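Local structure of fructose-bisphosphate aldolase class I (Thermoproteus tenax, 1W8S) at residues N3-F8 against G172-K177; S92-S97 against F124-R129. The protein belongs to the DeoC/LacD family of class I aldolases and folds as a parallel beta/alpha (TIM) barrel, five copies of which make up the assembly. The protein carries 2 engineered substitutions. One frame throughout, in Å; residues are numbered along the deposited sequence.

Interaction 1 (N3-F8 against G172-K177). With FBP (1,6-di-O-phosphono-beta-D-fructofuranose), chain O.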
loop_
_atom_site.group_PDB
_atom_site.type_symbol
_atom_site.label_atom_id
_atom_site.label_comp_id
_atom_site.label_asym_id
_atom_site.label_seq_id
_atom_site.Cartn_x
_atom_site.Cartn_y
_atom_site.Cartn_z
ATOM N N ASN E 3 -24.987 22.412 4.625
ATOM C CA ASN E 3 -24.096 22.859 5.708
ATOM C C ASN E 3 -24.173 21.858 6.853
ATOM O O ASN E 3 -25.145 21.820 7.646
ATOM C CB ASN E 3 -24.484 24.254 6.168
ATOM C CG ASN E 3 -23.457 24.863 7.084
ATOM O OD1 ASN E 3 -22.839 24.151 7.874
ATOM N ND2 ASN E 3 -23.284 26.204 7.008
ATOM N N LEU E 4 -23.168 21.000 6.915
ATOM C CA LEU E 4 -23.171 19.952 7.910
ATOM C C LEU E 4 -22.785 20.407 9.324
ATOM O O LEU E 4 -23.086 19.721 10.283
ATOM C CB LEU E 4 -22.285 18.800 7.441
ATOM C CG LEU E 4 -22.964 18.011 6.329
ATOM C CD1 LEU E 4 -21.960 17.020 5.731
ATOM C CD2 LEU E 4 -24.206 17.292 6.838
ATOM N N THR E 5 -22.111 21.537 9.442
ATOM C CA THR E 5 -21.896 22.159 10.733
ATOM C C THR E 5 -23.254 22.546 11.326
ATOM O O THR E 5 -23.559 22.229 12.471
ATOM C CB THR E 5 -21.020 23.384 10.579
ATOM O OG1 THR E 5 -19.706 22.993 10.186
ATOM C CG2 THR E 5 -20.857 24.117 11.923
ATOM N N GLU E 6 -24.109 23.158 10.512
ATOM C CA GLU E 6 -25.444 23.527 10.992
ATOM C C GLU E 6 -26.249 22.296 11.410
ATOM O O GLU E 6 -26.955 22.359 12.389
ATOM C CB GLU E 6 -26.206 24.374 9.957
ATOM C CG GLU E 6 -25.572 25.745 9.722
ATOM C CD GLU E 6 -26.295 26.566 8.655
ATOM O OE1 GLU E 6 -27.021 25.983 7.803
ATOM O OE2 GLU E 6 -26.141 27.809 8.676
ATOM N N LYS E 7 -26.112 21.181 10.699
ATOM C CA LYS E 7 -26.787 19.943 11.077
ATOM C C LYS E 7 -26.239 19.396 12.396
ATOM O O LYS E 7 -27.007 18.944 13.258
ATOM C CB LYS E 7 -26.614 18.892 9.983
ATOM C CG LYS E 7 -27.336 17.597 10.228
ATOM C CD LYS E 7 -27.364 16.731 8.979
ATOM C CE LYS E 7 -28.466 15.713 9.038
ATOM N NZ LYS E 7 -28.136 14.475 8.248
ATOM N N PHE E 8 -24.909 19.430 12.533
ATOM C CA PHE E 8 -24.247 19.051 13.769
ATOM C C PHE E 8 -24.783 19.851 14.972
ATOM O O PHE E 8 -25.155 19.277 15.984
ATOM C CB PHE E 8 -22.750 19.227 13.672
ATOM C CG PHE E 8 -22.032 18.720 14.879
ATOM C CD1 PHE E 8 -21.758 17.362 15.024
ATOM C CD2 PHE E 8 -21.725 19.593 15.923
ATOM C CE1 PHE E 8 -21.142 16.891 16.188
ATOM C CE2 PHE E 8 -21.118 19.125 17.082
ATOM C CZ PHE E 8 -20.825 17.785 17.214
ATOM N N GLY E 172 -11.533 19.710 6.422
ATOM C CA GLY E 172 -12.958 19.665 6.131
ATOM C C GLY E 172 -13.841 19.232 7.302
ATOM O O GLY E 172 -14.978 18.840 7.093
ATOM N N ALA E 173 -13.332 19.286 8.518
ATOM C CA ALA E 173 -14.141 18.980 9.714
ATOM C C ALA E 173 -15.361 19.862 9.731
ATOM O O ALA E 173 -15.287 21.072 9.417
ATOM C CB ALA E 173 -13.360 19.201 10.972
ATOM N N ASP E 174 -16.471 19.270 10.143
ATOM C CA ASP E 174 -17.709 20.000 10.377
ATOM C C ASP E 174 -17.814 20.412 11.862
ATOM O O ASP E 174 -18.494 21.351 12.182
ATOM C CB ASP E 174 -18.914 19.155 9.970
ATOM C CG ASP E 174 -18.854 18.730 8.523
ATOM O OD1 ASP E 174 -18.523 19.603 7.666
ATOM O OD2 ASP E 174 -19.074 17.541 8.154
ATOM N N ALA E 175 -17.178 19.638 12.733
ATOM C CA ALA E 175 -16.918 19.983 14.126
ATOM C C ALA E 175 -15.587 19.348 14.480
ATOM O O ALA E 175 -15.102 18.434 13.772
ATOM C CB ALA E 175 -18.025 19.421 15.028
ATOM N N MET E 176 -15.010 19.738 15.606
ATOM C CA MET E 176 -13.731 19.149 15.992
ATOM C C MET E 176 -13.619 18.955 17.496
ATOM O O MET E 176 -14.302 19.630 18.281
ATOM C CB MET E 176 -12.559 20.004 15.482
ATOM C CG MET E 176 -12.383 21.350 16.203
ATOM S SD MET E 176 -11.004 22.339 15.525
ATOM C CE MET E 176 -11.791 22.933 14.047
ATOM N N LYS E 177 -12.719 18.058 17.873
ATOM C CA LYS E 177 -12.372 17.782 19.246
ATOM C C LYS E 177 -10.885 17.978 19.390
ATOM O O LYS E 177 -10.114 17.444 18.602
ATOM C CB LYS E 177 -12.748 16.352 19.599
ATOM C CG LYS E 177 -12.242 15.877 20.940
ATOM C CD LYS E 177 -12.992 14.597 21.439
ATOM C CE LYS E 177 -12.744 13.367 20.568
ATOM N NZ LYS E 177 -12.975 12.062 21.268
HETATM P P1 FBP O . -11.822 11.674 27.915
HETATM O O1P FBP O . -11.865 10.486 28.794
HETATM O O2P FBP O . -12.671 12.889 28.397
HETATM O O3P FBP O . -10.405 12.201 27.665
HETATM O O1 FBP O . -12.441 11.216 26.519
HETATM C C1 FBP O . -12.439 12.080 25.403
HETATM C C2 FBP O . -11.466 11.533 24.348
HETATM O O2 FBP O . -11.390 12.444 23.229
HETATM C C3 FBP O . -11.825 10.133 23.833
HETATM O O3 FBP O . -12.864 10.097 22.868
HETATM C C4 FBP O . -10.473 9.678 23.284
HETATM O O4 FBP O . -10.304 8.274 23.182
HETATM C C5 FBP O . -9.521 10.238 24.331
HETATM O O5 FBP O . -10.140 11.420 24.867
HETATM C C6 FBP O . -8.164 10.549 23.709
HETATM O O6 FBP O . -7.341 11.159 24.687
HETATM P P2 FBP O . -5.894 10.541 25.065
HETATM O O4P FBP O . -5.712 10.757 26.549
HETATM O O5P FBP O . -5.829 9.078 24.624
HETATM O O6P FBP O . -4.769 11.377 24.428
#

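Interaction 2 (S92-S97 against F124-R129)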
loop_
_atom_site.group_PDB
_atom_site.type_symbol
_atom_site.label_atom_id
_atom_site.label_comp_id
_atom_site.label_asym_id
_atom_site.label_seq_id
_atom_site.Cartn_x
_atom_site.Cartn_y
_atom_site.Cartn_z
ATOM N N SER E 92 -4.071 5.479 13.378
ATOM C CA SER E 92 -5.396 4.945 13.717
ATOM C C SER E 92 -6.185 4.835 12.397
ATOM O O SER E 92 -6.420 5.857 11.757
ATOM C CB SER E 92 -6.100 5.888 14.672
ATOM O OG SER E 92 -7.341 5.339 15.146
ATOM N N VAL E 93 -6.502 3.611 11.965
ATOM C CA VAL E 93 -7.198 3.414 10.693
ATOM C C VAL E 93 -8.668 3.054 10.902
ATOM O O VAL E 93 -9.060 2.539 11.943
ATOM C CB VAL E 93 -6.541 2.328 9.825
ATOM C CG1 VAL E 93 -5.125 2.662 9.511
ATOM C CG2 VAL E 93 -6.622 1.005 10.481
ATOM N N ALA E 94 -9.470 3.318 9.881
ATOM C CA ALA E 94 -10.889 3.065 9.955
ATOM C C ALA E 94 -11.165 1.596 10.080
ATOM O O ALA E 94 -10.569 0.779 9.376
ATOM C CB ALA E 94 -11.594 3.621 8.702
ATOM N N ASN E 95 -12.044 1.243 11.004
ATOM C CA ASN E 95 -12.549 -0.125 11.112
ATOM C C ASN E 95 -14.015 -0.214 10.686
ATOM O O ASN E 95 -14.661 -1.271 10.841
ATOM C CB ASN E 95 -12.395 -0.672 12.542
ATOM C CG ASN E 95 -13.086 0.161 13.560
ATOM O OD1 ASN E 95 -14.314 0.217 13.599
ATOM N ND2 ASN E 95 -12.308 0.818 14.409
ATOM N N CYS E 96 -14.535 0.896 10.186
ATOM C CA CYS E 96 -15.942 1.074 9.806
ATOM C C CYS E 96 -16.017 2.111 8.718
ATOM O O CYS E 96 -15.223 3.064 8.731
ATOM C CB CYS E 96 -16.739 1.571 11.012
ATOM S SG CYS E 96 -18.543 1.532 10.854
ATOM N N SER E 97 -16.987 1.958 7.811
ATOM C CA SER E 97 -17.277 2.945 6.765
ATOM C C SER E 97 -18.366 3.875 7.217
ATOM O O SER E 97 -19.139 3.557 8.154
ATOM C CB SER E 97 -17.752 2.275 5.488
ATOM O OG SER E 97 -18.922 1.520 5.665
ATOM N N PHE E 124 -4.415 11.274 6.745
ATOM C CA PHE E 124 -4.942 12.294 5.835
ATOM C C PHE E 124 -5.526 11.629 4.571
ATOM O O PHE E 124 -6.606 11.991 4.106
ATOM C CB PHE E 124 -3.856 13.293 5.440
ATOM C CG PHE E 124 -3.386 14.205 6.570
ATOM C CD1 PHE E 124 -3.924 14.151 7.855
ATOM C CD2 PHE E 124 -2.409 15.146 6.312
ATOM C CE1 PHE E 124 -3.458 15.003 8.861
ATOM C CE2 PHE E 124 -1.972 16.009 7.296
ATOM C CZ PHE E 124 -2.490 15.926 8.577
ATOM N N GLU E 125 -4.842 10.631 4.029
ATOM C CA GLU E 125 -5.357 9.889 2.886
ATOM C C GLU E 125 -6.739 9.230 3.133
ATOM O O GLU E 125 -7.688 9.351 2.320
ATOM C CB GLU E 125 -4.310 8.860 2.452
ATOM C CG GLU E 125 -4.756 7.922 1.367
ATOM C CD GLU E 125 -3.649 6.982 0.890
ATOM O OE1 GLU E 125 -2.453 7.157 1.273
ATOM O OE2 GLU E 125 -4.016 6.069 0.107
ATOM N N GLU E 126 -6.861 8.528 4.251
ATOM C CA GLU E 126 -8.115 7.895 4.618
ATOM C C GLU E 126 -9.203 8.902 4.950
ATOM O O GLU E 126 -10.369 8.780 4.500
ATOM C CB GLU E 126 -7.900 6.953 5.780
ATOM C CG GLU E 126 -9.125 6.139 6.108
ATOM C CD GLU E 126 -8.737 4.947 6.951
ATOM O OE1 GLU E 126 -8.340 5.192 8.113
ATOM O OE2 GLU E 126 -8.792 3.798 6.449
ATOM N N LEU E 127 -8.843 9.937 5.696
ATOM C CA LEU E 127 -9.790 10.975 6.012
ATOM C C LEU E 127 -10.409 11.573 4.754
ATOM O O LEU E 127 -11.581 11.923 4.741
ATOM C CB LEU E 127 -9.123 12.057 6.848
ATOM C CG LEU E 127 -10.015 13.174 7.358
ATOM C CD1 LEU E 127 -11.212 12.583 8.092
ATOM C CD2 LEU E 127 -9.242 14.102 8.251
ATOM N N ALA E 128 -9.640 11.680 3.690
ATOM C CA ALA E 128 -10.160 12.217 2.439
ATOM C C ALA E 128 -11.328 11.393 1.938
ATOM O O ALA E 128 -12.301 11.945 1.444
ATOM C CB ALA E 128 -9.108 12.245 1.376
ATOM N N ARG E 129 -11.217 10.084 2.078
ATOM C CA ARG E 129 -12.288 9.204 1.637
ATOM C C ARG E 129 -13.482 9.279 2.585
ATOM O O ARG E 129 -14.654 9.232 2.152
ATOM C CB ARG E 129 -11.780 7.757 1.513
ATOM C CG ARG E 129 -10.674 7.583 0.437
ATOM C CD ARG E 129 -10.364 6.107 0.103
ATOM N NE ARG E 129 -9.554 5.485 1.151
ATOM C CZ ARG E 129 -8.215 5.470 1.203
ATOM N NH1 ARG E 129 -7.486 6.044 0.249
ATOM N NH2 ARG E 129 -7.593 4.872 2.233
HETATM O O HOH W 1 -9.176 1.352 7.160
#

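Interaction 1 (N3-F8 against G172-K177)
Ala175 lays its methyl group almost on the centre of the Phe8 ring, CB standing 3.8 Å from the ring centroid and 12° off the ring normal, a CH-pi contact. It belongs to barrel strand 175-179 of the TIM-barrel fold, and the ring comes from helix 4-12 at the N-terminal end of the chain, so the helix packs against the beginning of an inner strand. With CG anti to the backbone N (chi1 -174°), the Phe8 ring is placed to meet Ala175 CB with one face; Phe12 stacks on it and Val142 of the neighbouring strand also touches it. One turn back, Thr5 OG1 donates to Asp174 O at 2.9 Å, in the carbonyl plane and on a lone pair. The Asp174 side chain crosses that of Leu4 at a slant, OD2 lying 3.5 Å from Leu4 CB, but its polar partners are others: OD2 accepts from Leu141 N, and OD1 forms a salt bridge with Lys67 of the second subunit. Asp174 thus bonds to the helix through its main-chain O, and to strand 141-145 and the second subunit through its carboxylate. The helix start is an Asx motif, Asn3 OD1 receiving Glu6 N from above the carbonyl plane. Further along the strand, Lys177 reaches the pocket with a bend at chi3 (66°), and NZ donates to O2 of the bound 1,6-di-O-phosphono-beta-D-fructofuranose at 2.6 Å.

Interaction 2 (S92-S97 against F124-R129)
Glu126 reaches across from helix 120-137 and touches Ala94 with its carboxylate, while the backbones stay well apart, 7.6 Å between the nearest CA atoms, those of Val93 and Glu126. CG lies anti to the backbone N (chi1 -173°), and the chain runs on extended (chi2 162°), so the whole length of the side chain is spent on reaching across. OE1 takes the amide hydrogen of Ala94 N at 2.8 Å; the N-H approaches from above the carboxylate plane, 41° out of it, and the bond is somewhat bent. The same oxygen accepts from Tyr111 OH of strand 108-113 and lies 3.3 Å from Val93 CA. The other oxygen is engaged differently: OE2 rests 3.6 Å from the methyl CB of Ala94 and receives a water, 2.6 Å away, that also donates to Ala94 O. Direct bond and water bridge together clasp both polar atoms of the Ala94 backbone with one carboxylate. In the TIM barrel this fastens the short, weakly bonded strand at about 93-94, which pairs antiparallel with strand 75-81, to an outer helix. Val93 CB stays 3.8 Å from Glu126 OE1. On the helix, the guanidinium of Arg129 meets Glu125 OE2 at its edge in a salt bridge whose hydrogen bond is weak, NH1 to OE2 being 3.5 Å; Glu125 itself packs on Val93 of the second subunit.

The two contacts reach the same curled sheet of the TIM barrel, their centres about 17 Å apart and their nearest atoms about 6 Å, without touching. Along the chain interaction 2 is nested within interaction 1: residues 3-8 come first, then 92-97 and 124-129, and finally 172-177. Strands 75-81, 108-113, 141-145 and 175-179 follow one another in parallel around the sheet; the strand of interaction 2 pairs with the first and that of interaction 1 is the last. Interaction 1 joins the N-terminal helix to the start of a strand that carries a ligand-pocket lysine, whereas interaction 2 joins an outer helix to a short strand beside the barrel. Both touch the second subunit, so each site also takes part in the packing of the five-chain assembly.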